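Local coordinates for CocE/NonD family hydrolase (Staphylococcus aureus subsp. aureus COL, PDB 3III), which is probably a serine hydrolase of the alpha/beta-hydrolase fold that cleaves ester or amide bonds, although its natural substrate is not established, at residues M48-F59 against V120-S131; S72-K83 against T99-P108. All coordinates share one frame; numbering follows the deposited sequence.

How the interactions relate
Both interactions belong to the large mixed sheet of the alpha/beta-hydrolase domain, where strands 119-124 and 67-74 lie side by side. Interaction 1 is mostly buried: antiparallel strands 53-60 and 119-124 exchange backbone bonds, with charged pairs gathered in the loops at one end. Interaction 2, nested within the chain loop that interaction 1 closes, is partly buried and joins the loop following strand 67-74 to the irregular segment 99-108, mainly through prolines resting on carbonyl groups. Polar links between them include the salt bridge from Lys122 to Asp74 and a probable hydrogen bond between Asn57 and Lys78. Palmitic acid meets interaction 2.

Interaction 1. Residues M48-F59 against V120-S131; sequences MRDGEKLYINIF and VVKVALRGSDKS
Phe59 and Val120 form a hydrogen-bonded antiparallel pair in which each backbone N-H serves the other's carbonyl, Phe59 N lying 2.8 Å from Val120 O. Asn57 and Lys122 repeat the reciprocal pattern; their side chains look elsewhere, Asn57 to Lys78 and Asp79, Lys122 to Asp74. The regular exchange stops at Tyr55. Its O still accepts from Ala124 N (2.9 Å), but Tyr55 N donates to a water 3.0 Å away, which in turn donates to Ala124 O and Ser128 O. One water thus satisfies three backbone groups where the strands part.

Over one face of the Tyr55 ring sits Lys130 CB, 3.6 Å from the centroid in a CH-pi contact, while Lys130 NZ is engaged by Asp129 and Asp43. Farther out, Arg126 leaves its backbone with CG anti to N (chi1 -171°) and stays extended until chi3, which carries the guanidinium across to the 48-51 turn. There Arg126 NH1 meets the syn lone pair of Asp50 OD2 at 2.9 Å, although the two planes are 64° apart; Arg126 NE is taken by Asp145, and Glu52 CB sits over one face of the guanidinium. Asp50 OD1 accepts from Glu52 N (2.9 Å), closing an Asx turn. Ser131 OG donates to the anti lone pair of Glu52 OE2 at 2.5 Å and accepts from Gly127 N at 3.0 Å, nearly straight at 171°.

The chemistry implies a division of labour: backbone pairing fixes the strand register, and a guanidinium-carboxylate pair and a serine-glutamate bond tie the two loops together beyond it.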
loop_
_atom_site.group_PDB
_atom_site.type_symbol
_atom_site.label_atom_id
_atom_site.label_comp_id
_atom_site.label_asym_id
_atom_site.label_seq_id
_atom_site.Cartn_x
_atom_site.Cartn_y
_atom_site.Cartn_z
HETATM N N MSE A 48 27.302 9.709 5.846
HETATM C CA MSE A 48 26.416 9.924 6.970
HETATM C C MSE A 48 27.163 10.496 8.179
HETATM O O MSE A 48 28.421 10.447 8.263
HETATM C CB MSE A 48 25.723 8.628 7.369
HETATM C CG MSE A 48 25.012 7.893 6.262
HETATM SE SE MSE A 48 23.480 8.908 5.547
HETATM C CE MSE A 48 24.467 9.970 4.126
ATOM N N ARG A 49 26.395 10.966 9.160
ATOM C CA ARG A 49 26.994 11.566 10.376
ATOM C C ARG A 49 27.930 10.591 11.064
ATOM O O ARG A 49 28.938 10.998 11.575
ATOM C CB ARG A 49 25.942 12.014 11.391
ATOM C CG ARG A 49 25.328 13.430 11.133
ATOM C CD ARG A 49 23.944 13.568 11.822
ATOM N NE ARG A 49 23.068 12.456 11.441
ATOM C CZ ARG A 49 22.119 11.912 12.205
ATOM N NH1 ARG A 49 21.861 12.394 13.424
ATOM N NH2 ARG A 49 21.440 10.868 11.757
ATOM N N ASP A 50 27.623 9.306 11.050
ATOM C CA ASP A 50 28.518 8.322 11.675
ATOM C C ASP A 50 29.701 7.842 10.816
ATOM O O ASP A 50 30.465 6.985 11.264
ATOM C CB ASP A 50 27.742 7.120 12.206
ATOM C CG ASP A 50 27.218 6.215 11.115
ATOM O OD1 ASP A 50 27.362 6.485 9.913
ATOM O OD2 ASP A 50 26.633 5.195 11.480
ATOM N N GLY A 51 29.859 8.404 9.614
ATOM C CA GLY A 51 30.933 8.018 8.690
ATOM C C GLY A 51 30.517 6.976 7.669
ATOM O O GLY A 51 31.221 6.748 6.722
ATOM N N GLU A 52 29.374 6.332 7.832
ATOM C CA GLU A 52 28.927 5.364 6.831
ATOM C C GLU A 52 28.730 6.041 5.471
ATOM O O GLU A 52 28.167 7.156 5.374
ATOM C CB GLU A 52 27.640 4.661 7.256
ATOM C CG GLU A 52 27.133 3.548 6.237
ATOM C CD GLU A 52 27.880 2.212 6.419
ATOM O OE1 GLU A 52 28.754 2.125 7.310
ATOM O OE2 GLU A 52 27.569 1.255 5.697
ATOM N N LYS A 53 29.164 5.347 4.417
ATOM C CA LYS A 53 28.905 5.802 3.061
ATOM C C LYS A 53 27.677 5.158 2.444
ATOM O O LYS A 53 27.519 3.965 2.508
ATOM C CB LYS A 53 30.152 5.577 2.202
ATOM C CG LYS A 53 31.207 6.705 2.432
ATOM C CD LYS A 53 32.459 6.407 1.664
ATOM C CE LYS A 53 33.452 7.560 1.732
ATOM N NZ LYS A 53 34.833 7.060 1.428
ATOM N N LEU A 54 26.806 5.956 1.849
ATOM C CA LEU A 54 25.696 5.451 1.050
ATOM C C LEU A 54 26.027 5.698 -0.412
ATOM O O LEU A 54 26.610 6.763 -0.764
ATOM C CB LEU A 54 24.380 6.155 1.390
ATOM C CG LEU A 54 23.473 5.443 2.381
ATOM C CD1 LEU A 54 24.202 4.986 3.627
ATOM C CD2 LEU A 54 22.246 6.280 2.676
ATOM N N TYR A 55 25.674 4.735 -1.239
ATOM C CA TYR A 55 25.957 4.757 -2.664
ATOM C C TYR A 55 24.769 5.173 -3.485
ATOM O O TYR A 55 23.647 4.747 -3.242
ATOM C CB TYR A 55 26.528 3.412 -3.146
ATOM C CG TYR A 55 27.876 3.157 -2.495
ATOM C CD1 TYR A 55 29.063 3.409 -3.176
ATOM C CD2 TYR A 55 27.947 2.689 -1.191
ATOM C CE1 TYR A 55 30.304 3.219 -2.543
ATOM C CE2 TYR A 55 29.142 2.525 -0.565
ATOM C CZ TYR A 55 30.314 2.782 -1.241
ATOM O OH TYR A 55 31.492 2.545 -0.615
ATOM N N ILE A 56 25.022 6.009 -4.476
ATOM C CA ILE A 56 23.928 6.562 -5.337
ATOM C C ILE A 56 24.306 6.583 -6.809
ATOM O O ILE A 56 25.486 6.479 -7.179
ATOM C CB ILE A 56 23.567 8.044 -4.936
ATOM C CG1 ILE A 56 24.737 8.996 -5.213
ATOM C CG2 ILE A 56 23.284 8.122 -3.451
ATOM C CD1 ILE A 56 24.455 10.541 -4.858
ATOM N N ASN A 57 23.287 6.762 -7.648
ATOM C CA ASN A 57 23.463 7.188 -9.024
ATOM C C ASN A 57 22.756 8.516 -9.220
ATOM O O ASN A 57 21.696 8.752 -8.652
ATOM C CB ASN A 57 22.816 6.187 -9.976
ATOM C CG ASN A 57 23.424 4.806 -9.878
ATOM O OD1 ASN A 57 24.630 4.655 -9.668
ATOM N ND2 ASN A 57 22.607 3.796 -10.125
ATOM N N ILE A 58 23.326 9.358 -10.066
ATOM C CA ILE A 58 22.737 10.630 -10.424
ATOM C C ILE A 58 22.559 10.706 -11.948
ATOM O O ILE A 58 23.520 10.602 -12.692
ATOM C CB ILE A 58 23.665 11.814 -10.048
ATOM C CG1 ILE A 58 24.028 11.837 -8.551
ATOM C CG2 ILE A 58 23.046 13.173 -10.496
ATOM C CD1 ILE A 58 25.268 12.771 -8.201
ATOM N N PHE A 59 21.327 10.898 -12.406
ATOM C CA PHE A 59 21.062 11.121 -13.819
ATOM C C PHE A 59 20.692 12.576 -13.975
ATOM O O PHE A 59 19.773 13.065 -13.270
ATOM C CB PHE A 59 19.855 10.292 -14.233
ATOM C CG PHE A 59 20.078 8.786 -14.172
ATOM C CD1 PHE A 59 20.481 8.110 -15.281
ATOM C CD2 PHE A 59 19.893 8.079 -12.973
ATOM C CE1 PHE A 59 20.689 6.723 -15.224
ATOM C CE2 PHE A 59 20.071 6.724 -12.891
ATOM C CZ PHE A 59 20.464 6.031 -14.017
ATOM N N VAL A 120 17.451 13.116 -11.651
ATOM C CA VAL A 120 17.010 11.954 -10.889
ATOM C C VAL A 120 18.167 11.376 -10.057
ATOM O O VAL A 120 19.246 11.067 -10.602
ATOM C CB VAL A 120 16.337 10.861 -11.772
ATOM C CG1 VAL A 120 15.981 9.620 -10.925
ATOM C CG2 VAL A 120 15.032 11.407 -12.501
ATOM N N VAL A 121 17.945 11.227 -8.739
ATOM C CA VAL A 121 18.975 10.624 -7.861
ATOM C C VAL A 121 18.406 9.343 -7.350
ATOM O O VAL A 121 17.264 9.306 -6.867
ATOM C CB VAL A 121 19.374 11.508 -6.655
ATOM C CG1 VAL A 121 20.359 10.756 -5.751
ATOM C CG2 VAL A 121 19.906 12.907 -7.102
ATOM N N LYS A 122 19.175 8.264 -7.490
ATOM C CA LYS A 122 18.737 6.923 -7.040
ATOM C C LYS A 122 19.627 6.532 -5.893
ATOM O O LYS A 122 20.842 6.464 -6.050
ATOM C CB LYS A 122 18.851 5.890 -8.177
ATOM C CG LYS A 122 18.393 4.505 -7.780
ATOM C CD LYS A 122 16.834 4.420 -7.738
ATOM C CE LYS A 122 16.421 3.399 -6.681
ATOM N NZ LYS A 122 15.021 3.332 -6.382
ATOM N N VAL A 123 19.024 6.286 -4.738
ATOM C CA VAL A 123 19.736 6.093 -3.486
ATOM C C VAL A 123 19.664 4.628 -3.071
ATOM O O VAL A 123 18.578 4.037 -3.010
ATOM C CB VAL A 123 19.150 6.956 -2.339
ATOM C CG1 VAL A 123 19.943 6.717 -1.043
ATOM C CG2 VAL A 123 19.155 8.415 -2.767
ATOM N N ALA A 124 20.849 4.060 -2.819
ATOM C CA ALA A 124 20.983 2.814 -2.097
ATOM C C ALA A 124 21.113 3.127 -0.608
ATOM O O ALA A 124 22.108 3.689 -0.171
ATOM C CB ALA A 124 22.186 2.024 -2.606
ATOM N N LEU A 125 20.094 2.762 0.183
ATOM C CA LEU A 125 20.102 3.053 1.616
ATOM C C LEU A 125 21.088 2.125 2.314
ATOM O O LEU A 125 21.614 1.147 1.717
ATOM C CB LEU A 125 18.690 2.998 2.235
ATOM C CG LEU A 125 17.784 4.137 1.724
ATOM C CD1 LEU A 125 16.254 3.830 1.930
ATOM C CD2 LEU A 125 18.189 5.431 2.363
ATOM N N ARG A 126 21.349 2.464 3.570
ATOM C CA ARG A 126 22.317 1.741 4.403
ATOM C C ARG A 126 22.004 0.243 4.382
ATOM O O ARG A 126 20.846 -0.179 4.497
ATOM C CB ARG A 126 22.268 2.235 5.829
ATOM C CG ARG A 126 23.375 1.695 6.714
ATOM C CD ARG A 126 23.203 2.138 8.163
ATOM N NE ARG A 126 23.301 3.585 8.329
ATOM C CZ ARG A 126 24.267 4.223 8.981
ATOM N NH1 ARG A 126 25.259 3.559 9.576
ATOM N NH2 ARG A 126 24.240 5.549 9.068
ATOM N N GLY A 127 23.078 -0.543 4.290
ATOM C CA GLY A 127 22.995 -2.007 4.221
ATOM C C GLY A 127 22.850 -2.601 2.824
ATOM O O GLY A 127 22.935 -3.832 2.654
ATOM N N SER A 128 22.595 -1.741 1.837
ATOM C CA SER A 128 22.432 -2.148 0.465
ATOM C C SER A 128 23.541 -1.572 -0.402
ATOM O O SER A 128 24.186 -0.577 -0.076
ATOM C CB SER A 128 21.047 -1.737 -0.072
ATOM O OG SER A 128 20.989 -0.328 -0.306
ATOM N N ASP A 129 23.751 -2.247 -1.515
ATOM C CA ASP A 129 24.827 -1.960 -2.449
ATOM C C ASP A 129 26.169 -2.139 -1.736
ATOM O O ASP A 129 26.354 -3.131 -1.033
ATOM C CB ASP A 129 24.664 -0.598 -3.115
ATOM C CG ASP A 129 25.495 -0.482 -4.355
ATOM O OD1 ASP A 129 25.164 -1.161 -5.350
ATOM O OD2 ASP A 129 26.513 0.237 -4.336
ATOM N N LYS A 130 27.077 -1.190 -1.871
ATOM C CA LYS A 130 28.409 -1.347 -1.279
ATOM C C LYS A 130 28.405 -1.005 0.218
ATOM O O LYS A 130 29.402 -1.219 0.899
ATOM C CB LYS A 130 29.446 -0.576 -2.118
ATOM C CG LYS A 130 29.574 -1.280 -3.514
ATOM C CD LYS A 130 30.457 -0.596 -4.505
ATOM C CE LYS A 130 29.716 0.504 -5.207
ATOM N NZ LYS A 130 28.480 0.009 -5.954
ATOM N N SER A 131 27.273 -0.537 0.750
ATOM C CA SER A 131 27.148 -0.375 2.191
ATOM C C SER A 131 26.861 -1.720 2.824
ATOM O O SER A 131 25.875 -2.373 2.490
ATOM C CB SER A 131 26.018 0.587 2.579
ATOM O OG SER A 131 25.824 0.563 3.988
HETATM O O HOH W 1 24.915 8.251 10.806
HETATM O O HOH W 2 24.539 2.222 -0.111
#

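Interaction 2. Residues S72-K83 against T99-P108. With PLM (palmitic acid), chain G.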
loop_
_atom_site.group_PDB
_atom_site.type_symbol
_atom_site.label_atom_id
_atom_site.label_comp_id
_atom_site.label_asym_id
_atom_site.label_seq_id
_atom_site.Cartn_x
_atom_site.Cartn_y
_atom_site.Cartn_z
ATOM N N SER A 72 14.533 8.814 -5.197
ATOM C CA SER A 72 13.946 7.663 -4.542
ATOM C C SER A 72 15.029 6.894 -3.808
ATOM O O SER A 72 16.262 6.932 -4.163
ATOM C CB SER A 72 13.196 6.748 -5.523
ATOM O OG SER A 72 14.112 6.005 -6.313
ATOM N N ALA A 73 14.600 6.145 -2.787
ATOM C CA ALA A 73 15.547 5.360 -1.971
ATOM C C ALA A 73 14.943 4.048 -1.452
ATOM O O ALA A 73 13.815 3.997 -0.974
ATOM C CB ALA A 73 16.070 6.185 -0.835
ATOM N N ASP A 74 15.751 2.984 -1.507
ATOM C CA ASP A 74 15.376 1.682 -1.050
ATOM C C ASP A 74 16.637 0.848 -0.801
ATOM O O ASP A 74 17.756 1.322 -0.923
ATOM C CB ASP A 74 14.476 1.008 -2.106
ATOM C CG ASP A 74 15.132 0.936 -3.424
ATOM O OD1 ASP A 74 16.068 0.133 -3.560
ATOM O OD2 ASP A 74 14.782 1.761 -4.287
ATOM N N THR A 75 16.421 -0.375 -0.373
ATOM C CA THR A 75 17.482 -1.340 -0.178
ATOM C C THR A 75 17.429 -2.519 -1.152
ATOM O O THR A 75 18.003 -3.566 -0.908
ATOM C CB THR A 75 17.492 -1.837 1.257
ATOM O OG1 THR A 75 16.240 -2.419 1.579
ATOM C CG2 THR A 75 17.833 -0.711 2.255
ATOM N N TYR A 76 16.753 -2.335 -2.281
ATOM C CA TYR A 76 16.606 -3.400 -3.280
ATOM C C TYR A 76 17.715 -3.471 -4.335
ATOM O O TYR A 76 17.795 -4.456 -5.045
ATOM C CB TYR A 76 15.266 -3.241 -3.990
ATOM C CG TYR A 76 14.042 -3.414 -3.148
ATOM C CD1 TYR A 76 14.058 -4.099 -1.939
ATOM C CD2 TYR A 76 12.807 -3.009 -3.629
ATOM C CE1 TYR A 76 12.854 -4.299 -1.225
ATOM C CE2 TYR A 76 11.618 -3.247 -2.920
ATOM C CZ TYR A 76 11.647 -3.882 -1.746
ATOM O OH TYR A 76 10.439 -4.103 -1.060
ATOM N N GLY A 77 18.589 -2.461 -4.418
ATOM C CA GLY A 77 19.607 -2.419 -5.446
ATOM C C GLY A 77 19.368 -1.226 -6.356
ATOM O O GLY A 77 18.364 -1.175 -7.051
ATOM N N LYS A 78 20.299 -0.262 -6.343
ATOM C CA LYS A 78 20.206 0.946 -7.177
ATOM C C LYS A 78 20.542 0.685 -8.667
ATOM O O LYS A 78 20.203 1.547 -9.524
ATOM C CB LYS A 78 21.099 2.047 -6.637
ATOM C CG LYS A 78 22.614 1.796 -6.817
ATOM C CD LYS A 78 23.436 3.034 -6.436
ATOM C CE LYS A 78 24.921 2.851 -6.605
ATOM N NZ LYS A 78 25.316 2.542 -8.023
ATOM N N ASP A 79 21.212 -0.420 -8.971
ATOM C CA ASP A 79 21.583 -0.725 -10.334
ATOM C C ASP A 79 20.807 -1.881 -10.925
ATOM O O ASP A 79 21.204 -2.451 -11.928
ATOM C CB ASP A 79 23.080 -0.995 -10.379
ATOM C CG ASP A 79 23.846 0.217 -10.013
ATOM O OD1 ASP A 79 23.635 1.215 -10.693
ATOM O OD2 ASP A 79 24.604 0.200 -9.035
ATOM N N ASN A 80 19.695 -2.235 -10.316
ATOM C CA ASN A 80 18.860 -3.289 -10.885
ATOM C C ASN A 80 18.371 -2.951 -12.296
ATOM O O ASN A 80 17.762 -1.889 -12.539
ATOM C CB ASN A 80 17.678 -3.616 -9.961
ATOM C CG ASN A 80 18.120 -4.174 -8.593
ATOM O OD1 ASN A 80 19.330 -4.391 -8.293
ATOM N ND2 ASN A 80 17.130 -4.424 -7.759
ATOM N N LYS A 81 18.713 -3.828 -13.236
ATOM C CA LYS A 81 18.094 -3.804 -14.544
ATOM C C LYS A 81 16.663 -4.395 -14.379
ATOM O O LYS A 81 16.500 -5.516 -13.870
ATOM C CB LYS A 81 18.941 -4.580 -15.594
ATOM C CG LYS A 81 18.537 -4.282 -17.032
ATOM C CD LYS A 81 19.474 -4.953 -18.029
ATOM C CE LYS A 81 18.905 -4.905 -19.448
ATOM N NZ LYS A 81 17.593 -5.636 -19.524
ATOM N N PRO A 82 15.621 -3.631 -14.788
ATOM C CA PRO A 82 14.264 -4.196 -14.585
ATOM C C PRO A 82 14.075 -5.553 -15.304
ATOM O O PRO A 82 14.573 -5.718 -16.428
ATOM C CB PRO A 82 13.335 -3.124 -15.172
ATOM C CG PRO A 82 14.219 -2.282 -16.142
ATOM C CD PRO A 82 15.638 -2.400 -15.617
ATOM N N LYS A 83 13.384 -6.506 -14.681
ATOM C CA LYS A 83 13.243 -7.835 -15.278
ATOM C C LYS A 83 12.213 -7.830 -16.401
ATOM O O LYS A 83 11.063 -7.490 -16.176
ATOM C CB LYS A 83 12.851 -8.843 -14.224
ATOM C CG LYS A 83 13.946 -9.101 -13.226
ATOM C CD LYS A 83 13.880 -10.533 -12.711
ATOM C CE LYS A 83 13.183 -10.637 -11.375
ATOM N NZ LYS A 83 13.171 -12.049 -10.917
ATOM N N THR A 99 9.139 0.886 -19.033
ATOM C CA THR A 99 10.175 1.759 -18.473
ATOM C C THR A 99 11.436 1.641 -19.314
ATOM O O THR A 99 11.583 0.678 -20.096
ATOM C CB THR A 99 10.515 1.452 -17.008
ATOM O OG1 THR A 99 11.326 0.263 -16.972
ATOM C CG2 THR A 99 9.323 1.290 -16.162
ATOM N N SER A 100 12.320 2.643 -19.191
ATOM C CA SER A 100 13.648 2.490 -19.730
ATOM C C SER A 100 14.441 1.413 -18.960
ATOM O O SER A 100 14.128 1.020 -17.844
ATOM C CB SER A 100 14.439 3.763 -19.665
ATOM O OG SER A 100 14.778 4.067 -18.336
ATOM N N SER A 101 15.543 1.007 -19.552
ATOM C CA SER A 101 16.411 0.019 -18.915
ATOM C C SER A 101 17.191 0.588 -17.705
ATOM O O SER A 101 17.961 -0.142 -17.025
ATOM C CB SER A 101 17.295 -0.598 -19.997
ATOM O OG SER A 101 18.087 0.414 -20.610
ATOM N N PHE A 102 17.029 1.885 -17.425
ATOM C CA PHE A 102 17.759 2.549 -16.322
ATOM C C PHE A 102 16.805 2.851 -15.133
ATOM O O PHE A 102 16.997 3.818 -14.383
ATOM C CB PHE A 102 18.425 3.817 -16.840
ATOM C CG PHE A 102 19.627 3.556 -17.745
ATOM C CD1 PHE A 102 20.888 3.480 -17.215
ATOM C CD2 PHE A 102 19.461 3.353 -19.098
ATOM C CE1 PHE A 102 21.982 3.232 -18.018
ATOM C CE2 PHE A 102 20.550 3.099 -19.913
ATOM C CZ PHE A 102 21.801 3.025 -19.385
ATOM N N THR A 103 15.770 2.031 -15.000
ATOM C CA THR A 103 14.733 2.183 -14.000
ATOM C C THR A 103 14.591 0.881 -13.171
ATOM O O THR A 103 13.902 -0.037 -13.580
ATOM C CB THR A 103 13.371 2.448 -14.645
ATOM O OG1 THR A 103 13.470 3.493 -15.619
ATOM C CG2 THR A 103 12.343 2.824 -13.588
ATOM N N PRO A 104 15.257 0.815 -12.000
ATOM C CA PRO A 104 14.975 -0.240 -11.061
ATOM C C PRO A 104 13.494 -0.196 -10.719
ATOM O O PRO A 104 12.881 0.865 -10.669
ATOM C CB PRO A 104 15.849 0.098 -9.837
ATOM C CG PRO A 104 16.985 1.005 -10.431
ATOM C CD PRO A 104 16.256 1.786 -11.496
ATOM N N GLU A 105 12.934 -1.364 -10.462
ATOM C CA GLU A 105 11.488 -1.494 -10.306
ATOM C C GLU A 105 10.915 -0.498 -9.329
ATOM O O GLU A 105 11.392 -0.361 -8.227
ATOM C CB GLU A 105 11.153 -2.917 -9.853
ATOM C CG GLU A 105 11.211 -3.948 -11.034
ATOM C CD GLU A 105 12.603 -4.592 -11.364
ATOM O OE1 GLU A 105 13.700 -4.103 -10.934
ATOM O OE2 GLU A 105 12.550 -5.629 -12.083
ATOM N N GLU A 106 9.909 0.244 -9.750
ATOM C CA GLU A 106 9.196 1.130 -8.848
ATOM C C GLU A 106 9.777 2.515 -8.734
ATOM O O GLU A 106 9.204 3.378 -8.052
ATOM N N SER A 107 10.929 2.726 -9.367
ATOM C CA SER A 107 11.659 3.961 -9.297
ATOM C C SER A 107 11.170 4.945 -10.368
ATOM O O SER A 107 10.665 4.553 -11.421
ATOM C CB SER A 107 13.169 3.737 -9.576
ATOM O OG SER A 107 13.712 2.710 -8.785
ATOM N N PRO A 108 11.366 6.231 -10.105
ATOM C CA PRO A 108 11.213 7.225 -11.189
ATOM C C PRO A 108 12.164 6.966 -12.320
ATOM O O PRO A 108 13.344 6.733 -12.077
ATOM C CB PRO A 108 11.582 8.545 -10.521
ATOM C CG PRO A 108 11.597 8.338 -9.080
ATOM C CD PRO A 108 11.738 6.835 -8.814
HETATM C C1 PLM G . 7.784 -4.827 -3.180
HETATM O O1 PLM G . 8.191 -3.860 -2.540
HETATM O O2 PLM G . 6.618 -4.786 -3.611
HETATM C C2 PLM G . 8.683 -6.005 -3.374
HETATM C C3 PLM G . 8.134 -7.001 -4.381
HETATM C C4 PLM G . 9.072 -8.151 -4.745
HETATM C C5 PLM G . 8.613 -8.971 -5.987
HETATM C C6 PLM G . 9.104 -10.442 -6.067
HETATM C C7 PLM G . 9.779 -10.972 -7.356
HETATM C C8 PLM G . 8.905 -11.770 -8.360
HETATM O O HOH W 3 18.410 -0.051 -13.978
HETATM O O HOH W 4 14.509 -3.775 -8.293
#
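Pro82 and Pro104 supply most of the nonpolar contact, and both rest on backbone carbonyls. Pro82 CG lies 3.4 Å from Thr103 O, with the carbonyls of Ser100 and Ser101 also close to its ring; Pro104 CG approaches Lys78 O to 3.4 Å. Deeper in, Pro108 CD packs 3.5 Å from Ser72 OG, a hydroxyl hydrogen-bonded to Lys122 NZ.

The direct hydrogen bond across the segments runs from Lys83 N to Glu105 OE2 (2.9 Å, 164° at the hydrogen), the donor arriving 36° out of the carboxylate plane. Glu105 reaches it by bending at chi2 (87°), which folds its carboxylate back over Pro82. Its other oxygen is served by water: a single molecule donates to Glu105 OE1 and accepts from Asn80 ND2, 2.8 Å away. Asn80 ND2 also donates to Tyr76 O.

In the ligand contact, Tyr76 OH donates to palmitic acid O1 at 2.7 Å, near the plane of the ring. Ser169, just before helix 170-179 where this fold places its nucleophile elbow, also bonds the fatty acid. An Asx turn from Asp74 OD1 to Tyr76 N helps set the tyrosine backbone. A tyrosine hydroxyl donating to a carboxylate oxygen beside this serine is consistent with an oxyanion-binding role, as for the corresponding tyrosine of cocaine esterase.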